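PDB 4ZAD: ferulic acid decarboxylase 1 from Candida dubliniensis, which binds prenylated FMN and probably catalyses the reversible decarboxylation of aromatic acids such as ferulic, p-coumaric and cinnamic acid to the corresponding vinyl compounds. Local coordinates for residues Pro127-Leu140 against Tyr305-Ile317. Numbering follows the deposited sequence.
Sequences PHKKHHLTKEQIDL and YRVNHISYRDQAI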
loop_
_atom_site.group_PDB
_atom_site.type_symbol
_atom_site.label_atom_id
_atom_site.label_comp_id
_atom_site.label_asym_id
_atom_site.label_seq_id
_atom_site.Cartn_x
_atom_site.Cartn_y
_atom_site.Cartn_z
ATOM N N PRO A 127 42.577 10.314 -11.460
ATOM C CA PRO A 127 42.850 10.823 -10.125
ATOM C C PRO A 127 43.249 9.794 -9.067
ATOM O O PRO A 127 44.038 10.114 -8.203
ATOM C CB PRO A 127 41.527 11.486 -9.734
ATOM C CG PRO A 127 40.915 11.914 -11.023
ATOM C CD PRO A 127 41.381 10.931 -12.058
ATOM N N HIS A 128 42.694 8.586 -9.098
ATOM C CA HIS A 128 42.955 7.616 -8.035
ATOM C C HIS A 128 44.356 7.022 -8.144
ATOM O O HIS A 128 44.844 6.376 -7.190
ATOM C CB HIS A 128 41.871 6.529 -7.935
ATOM C CG HIS A 128 41.847 5.575 -9.078
ATOM N ND1 HIS A 128 42.756 4.554 -9.210
ATOM C CD2 HIS A 128 41.001 5.468 -10.131
ATOM C CE1 HIS A 128 42.483 3.869 -10.309
ATOM N NE2 HIS A 128 41.424 4.407 -10.888
ATOM N N LYS A 129 45.022 7.259 -9.280
ATOM C CA LYS A 129 46.412 6.831 -9.414
ATOM C C LYS A 129 47.404 7.762 -8.710
ATOM O O LYS A 129 48.590 7.497 -8.759
ATOM C CB LYS A 129 46.809 6.679 -10.875
ATOM C CG LYS A 129 46.204 5.493 -11.614
ATOM C CD LYS A 129 46.344 4.170 -10.875
ATOM C CE LYS A 129 46.144 2.989 -11.795
ATOM N NZ LYS A 129 46.507 1.666 -11.221
ATOM N N LYS A 130 46.954 8.826 -8.043
ATOM C CA LYS A 130 47.899 9.705 -7.363
ATOM C C LYS A 130 48.580 9.057 -6.105
ATOM O O LYS A 130 49.776 9.269 -5.878
ATOM C CB LYS A 130 47.240 11.052 -7.029
ATOM C CG LYS A 130 48.175 12.068 -6.309
ATOM C CD LYS A 130 47.431 13.300 -5.788
ATOM C CE LYS A 130 48.343 14.521 -5.669
ATOM N NZ LYS A 130 47.556 15.785 -5.422
ATOM N N HIS A 131 47.824 8.297 -5.305
ATOM C CA HIS A 131 48.351 7.638 -4.100
ATOM C C HIS A 131 48.153 6.131 -4.121
ATOM O O HIS A 131 47.138 5.626 -4.588
ATOM C CB HIS A 131 47.692 8.155 -2.809
ATOM C CG HIS A 131 47.838 9.626 -2.579
ATOM N ND1 HIS A 131 46.814 10.519 -2.817
ATOM C CD2 HIS A 131 48.883 10.362 -2.121
ATOM C CE1 HIS A 131 47.232 11.742 -2.541
ATOM N NE2 HIS A 131 48.480 11.675 -2.112
ATOM N N HIS A 132 49.123 5.430 -3.528
ATOM C CA HIS A 132 49.184 3.965 -3.510
ATOM C C HIS A 132 49.487 3.429 -2.121
ATOM O O HIS A 132 50.227 4.051 -1.372
ATOM C CB HIS A 132 50.263 3.494 -4.476
ATOM C CG HIS A 132 49.911 3.725 -5.908
ATOM N ND1 HIS A 132 50.131 4.926 -6.544
ATOM C CD2 HIS A 132 49.315 2.925 -6.818
ATOM C CE1 HIS A 132 49.707 4.849 -7.794
ATOM N NE2 HIS A 132 49.219 3.637 -7.992
ATOM N N LEU A 133 48.895 2.283 -1.795
ATOM C CA LEU A 133 49.238 1.516 -0.618
ATOM C C LEU A 133 49.547 0.074 -1.045
ATOM O O LEU A 133 48.786 -0.507 -1.840
ATOM C CB LEU A 133 48.085 1.517 0.377
ATOM C CG LEU A 133 47.735 2.803 1.142
ATOM C CD1 LEU A 133 46.333 2.678 1.747
ATOM C CD2 LEU A 133 48.745 3.064 2.234
ATOM N N THR A 134 50.663 -0.488 -0.543
ATOM C CA THR A 134 51.009 -1.884 -0.801
ATOM C C THR A 134 50.314 -2.714 0.245
ATOM O O THR A 134 49.800 -2.173 1.222
ATOM C CB THR A 134 52.513 -2.164 -0.660
ATOM O OG1 THR A 134 52.913 -1.954 0.714
ATOM C CG2 THR A 134 53.350 -1.299 -1.630
ATOM N N LYS A 135 50.331 -4.027 0.054
ATOM C CA LYS A 135 49.721 -4.983 0.983
ATOM C C LYS A 135 50.177 -4.794 2.432
ATOM O O LYS A 135 49.376 -4.944 3.364
ATOM C CB LYS A 135 50.067 -6.405 0.547
ATOM C CG LYS A 135 49.409 -7.509 1.368
ATOM C CD LYS A 135 49.799 -8.893 0.851
ATOM C CE LYS A 135 49.100 -10.021 1.622
ATOM N NZ LYS A 135 49.103 -11.307 0.843
ATOM N N GLU A 136 51.467 -4.494 2.611
ATOM C CA GLU A 136 52.068 -4.336 3.937
ATOM C C GLU A 136 51.432 -3.132 4.647
ATOM O O GLU A 136 51.073 -3.205 5.807
ATOM C CB GLU A 136 53.603 -4.178 3.819
ATOM N N GLN A 137 51.267 -2.035 3.916
ATOM C CA GLN A 137 50.751 -0.781 4.473
ATOM C C GLN A 137 49.237 -0.825 4.717
ATOM O O GLN A 137 48.699 0.031 5.437
ATOM C CB GLN A 137 51.076 0.399 3.538
ATOM C CG GLN A 137 52.535 0.524 3.036
ATOM C CD GLN A 137 52.705 1.688 2.045
ATOM O OE1 GLN A 137 53.087 1.511 0.877
ATOM N NE2 GLN A 137 52.397 2.885 2.512
ATOM N N ILE A 138 48.542 -1.798 4.117
ATOM C CA ILE A 138 47.078 -1.788 4.157
ATOM C C ILE A 138 46.609 -2.363 5.462
ATOM O O ILE A 138 47.120 -3.394 5.878
ATOM C CB ILE A 138 46.446 -2.638 3.019
ATOM C CG1 ILE A 138 46.653 -1.993 1.665
ATOM C CG2 ILE A 138 44.957 -2.823 3.234
ATOM C CD1 ILE A 138 46.752 -2.996 0.541
ATOM N N ASP A 139 45.628 -1.702 6.074
ATOM C CA ASP A 139 44.945 -2.193 7.288
ATOM C C ASP A 139 43.502 -1.663 7.356
ATOM O O ASP A 139 43.236 -0.560 7.855
ATOM C CB ASP A 139 45.724 -1.811 8.555
ATOM C CG ASP A 139 45.190 -2.489 9.803
ATOM O OD1 ASP A 139 43.999 -2.835 9.859
ATOM O OD2 ASP A 139 45.967 -2.657 10.764
ATOM N N LEU A 140 42.585 -2.490 6.852
ATOM C CA LEU A 140 41.187 -2.120 6.642
ATOM C C LEU A 140 40.466 -1.878 7.974
ATOM O O LEU A 140 39.478 -1.139 8.032
ATOM C CB LEU A 140 40.489 -3.210 5.810
ATOM C CG LEU A 140 41.044 -3.472 4.393
ATOM C CD1 LEU A 140 40.350 -4.652 3.729
ATOM C CD2 LEU A 140 40.938 -2.240 3.502
ATOM N N TYR A 305 38.012 -12.222 -0.337
ATOM C CA TYR A 305 38.728 -11.353 -1.251
ATOM C C TYR A 305 39.933 -10.835 -0.519
ATOM O O TYR A 305 39.788 -10.129 0.483
ATOM C CB TYR A 305 37.886 -10.150 -1.658
ATOM C CG TYR A 305 36.622 -10.420 -2.438
ATOM C CD1 TYR A 305 35.461 -10.788 -1.798
ATOM C CD2 TYR A 305 36.568 -10.214 -3.821
ATOM C CE1 TYR A 305 34.289 -10.988 -2.493
ATOM C CE2 TYR A 305 35.384 -10.416 -4.537
ATOM C CZ TYR A 305 34.252 -10.793 -3.855
ATOM O OH TYR A 305 33.062 -10.992 -4.531
ATOM N N ARG A 306 41.114 -11.160 -1.020
ATOM C CA ARG A 306 42.352 -10.777 -0.380
ATOM C C ARG A 306 42.822 -9.587 -1.119
ATOM O O ARG A 306 43.146 -9.695 -2.282
ATOM C CB ARG A 306 43.380 -11.883 -0.494
ATOM C CG ARG A 306 42.864 -13.270 -0.029
ATOM C CD ARG A 306 44.005 -14.359 -0.055
ATOM N NE ARG A 306 43.548 -15.622 0.501
ATOM C CZ ARG A 306 43.495 -15.904 1.805
ATOM N NH1 ARG A 306 43.889 -14.997 2.717
ATOM N NH2 ARG A 306 43.031 -17.105 2.203
ATOM N N VAL A 307 42.859 -8.440 -0.446
ATOM C CA VAL A 307 43.289 -7.152 -1.049
ATOM C C VAL A 307 44.814 -7.019 -0.957
ATOM O O VAL A 307 45.354 -7.068 0.132
ATOM C CB VAL A 307 42.624 -5.972 -0.275
ATOM C CG1 VAL A 307 43.051 -4.614 -0.807
ATOM C CG2 VAL A 307 41.116 -6.124 -0.294
ATOM N N ASN A 308 45.493 -6.869 -2.092
ATOM C CA ASN A 308 46.936 -6.670 -2.154
ATOM C C ASN A 308 47.337 -5.215 -2.408
ATOM O O ASN A 308 48.480 -4.861 -2.219
ATOM C CB ASN A 308 47.584 -7.502 -3.298
ATOM C CG ASN A 308 47.341 -9.040 -3.201
ATOM O OD1 ASN A 308 47.321 -9.723 -4.255
ATOM N ND2 ASN A 308 47.174 -9.583 -1.975
ATOM N N HIS A 309 46.437 -4.372 -2.886
ATOM C CA HIS A 309 46.809 -3.022 -3.313
ATOM C C HIS A 309 45.631 -2.106 -3.116
ATOM O O HIS A 309 44.523 -2.583 -2.971
ATOM C CB HIS A 309 47.242 -2.999 -4.795
ATOM C CG HIS A 309 47.984 -1.760 -5.189
ATOM N ND1 HIS A 309 49.317 -1.555 -4.888
ATOM C CD2 HIS A 309 47.573 -0.648 -5.846
ATOM C CE1 HIS A 309 49.697 -0.383 -5.368
ATOM N NE2 HIS A 309 48.656 0.190 -5.952
ATOM N N ILE A 310 45.889 -0.802 -3.066
ATOM C CA ILE A 310 44.848 0.214 -3.025
ATOM C C ILE A 310 45.437 1.475 -3.629
ATOM O O ILE A 310 46.568 1.877 -3.314
ATOM C CB ILE A 310 44.377 0.575 -1.602
ATOM C CG1 ILE A 310 43.632 -0.581 -0.933
ATOM C CG2 ILE A 310 43.466 1.852 -1.610
ATOM C CD1 ILE A 310 43.306 -0.297 0.549
ATOM N N SER A 311 44.672 2.087 -4.520
ATOM C CA SER A 311 45.034 3.364 -5.094
ATOM C C SER A 311 43.867 4.278 -4.736
ATOM O O SER A 311 42.750 3.812 -4.649
ATOM C CB SER A 311 45.266 3.230 -6.610
ATOM O OG SER A 311 44.067 2.956 -7.325
ATOM N N TYR A 312 44.137 5.554 -4.472
ATOM C CA TYR A 312 43.091 6.494 -4.047
ATOM C C TYR A 312 43.495 7.947 -4.266
ATOM O O TYR A 312 44.670 8.296 -4.208
ATOM C CB TYR A 312 42.735 6.284 -2.575
ATOM C CG TYR A 312 43.878 6.557 -1.641
ATOM C CD1 TYR A 312 44.808 5.576 -1.350
ATOM C CD2 TYR A 312 44.037 7.794 -1.049
ATOM C CE1 TYR A 312 45.866 5.824 -0.503
ATOM C CE2 TYR A 312 45.115 8.050 -0.183
ATOM C CZ TYR A 312 46.013 7.060 0.068
ATOM O OH TYR A 312 47.048 7.282 0.904
ATOM N N ARG A 313 42.505 8.789 -4.526
ATOM C CA ARG A 313 42.762 10.187 -4.838
ATOM C C ARG A 313 42.843 11.023 -3.571
ATOM O O ARG A 313 42.623 10.528 -2.487
ATOM C CB ARG A 313 41.667 10.723 -5.749
ATOM C CG ARG A 313 40.327 10.929 -5.065
ATOM C CD ARG A 313 39.230 11.306 -6.060
ATOM N NE ARG A 313 39.607 12.420 -6.933
ATOM C CZ ARG A 313 38.943 12.757 -8.023
ATOM N NH1 ARG A 313 37.883 12.075 -8.393
ATOM N NH2 ARG A 313 39.347 13.760 -8.762
ATOM N N ASP A 314 43.177 12.300 -3.718
ATOM C CA ASP A 314 43.095 13.248 -2.613
ATOM C C ASP A 314 41.667 13.274 -2.116
ATOM O O ASP A 314 40.727 13.404 -2.892
ATOM C CB ASP A 314 43.400 14.675 -3.083
ATOM C CG ASP A 314 44.875 14.934 -3.317
ATOM O OD1 ASP A 314 45.723 14.225 -2.732
ATOM O OD2 ASP A 314 45.173 15.877 -4.086
ATOM N N GLN A 315 41.507 13.129 -0.822
ATOM C CA GLN A 315 40.267 13.446 -0.154
ATOM C C GLN A 315 39.148 12.552 -0.665
ATOM O O GLN A 315 38.113 13.037 -1.130
ATOM C CB GLN A 315 39.935 14.946 -0.320
ATOM C CG GLN A 315 41.031 15.889 0.152
ATOM C CD GLN A 315 40.464 17.235 0.592
ATOM O OE1 GLN A 315 39.846 17.957 -0.203
ATOM N NE2 GLN A 315 40.669 17.577 1.859
ATOM N N ALA A 316 39.370 11.248 -0.563
ATOM C CA ALA A 316 38.525 10.277 -1.243
ATOM C C ALA A 316 37.140 10.276 -0.620
ATOM O O ALA A 316 36.983 10.465 0.595
ATOM C CB ALA A 316 39.156 8.859 -1.221
ATOM N N ILE A 317 36.131 10.095 -1.465
ATOM C CA ILE A 317 34.752 10.015 -0.981
ATOM C C ILE A 317 34.200 8.618 -1.253
ATOM O O ILE A 317 34.257 8.108 -2.367
ATOM C CB ILE A 317 33.833 11.093 -1.613
ATOM C CG1 ILE A 317 34.394 12.496 -1.344
ATOM C CG2 ILE A 317 32.434 10.992 -1.048
ATOM C CD1 ILE A 317 33.921 13.540 -2.379
#
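Leu133 and Ile310 form a hydrogen-bonded pair between two antiparallel strands, 131-134 and the end of 300-312. The short strand pairs along the long one in the antiparallel sheet of the Rift-related, FMN-binding-type domain. Leu133 N gives a bond of 2.8 Å to Ile310 O. Ile310 N returns one of 3.2 Å to Leu133 O. Two residues on, Tyr312 N bonds to His131 O at 3.0 Å, while the reverse bond is weak.

On the face that carries His131, Leu133, Ile310 and Tyr312, His131 CB sits over the Tyr312 ring, a CH-pi contact 3.7 Å from the centroid. The imidazole lies nearly parallel to the phenol, at 19°, but barely overlaps it. Tyr312 CG stands between its own backbone N and carbonyl carbon (chi1 63°), which lays the ring beneath His131 CB. Leu133 CD1 meets the same ring at CE1, and Ile138 CG1 packs on Ile310 CD1. Tyr312 OH is held by Asp63.

On the opposite face, Ser311 OG lies near the plane of the His128 ring and shares a 2.8 Å hydrogen bond with its ND1. NE2 of that ring bonds to Pro265 O, so both ring nitrogens are engaged and its rotation is probably fixed. Asn308 and His309 form a classic beta bulge against Glu273 of strand 270-277. Beyond the strands, Pro127 CB lies over one face of the Arg313 guanidinium, toward its rim; Arg313 NH1 is salt-bridged to Glu269. The extended Lys130 brings NZ to the syn side of Asp314 OD2, 24° out of the carboxylate plane, a salt bridge of 2.7 Å.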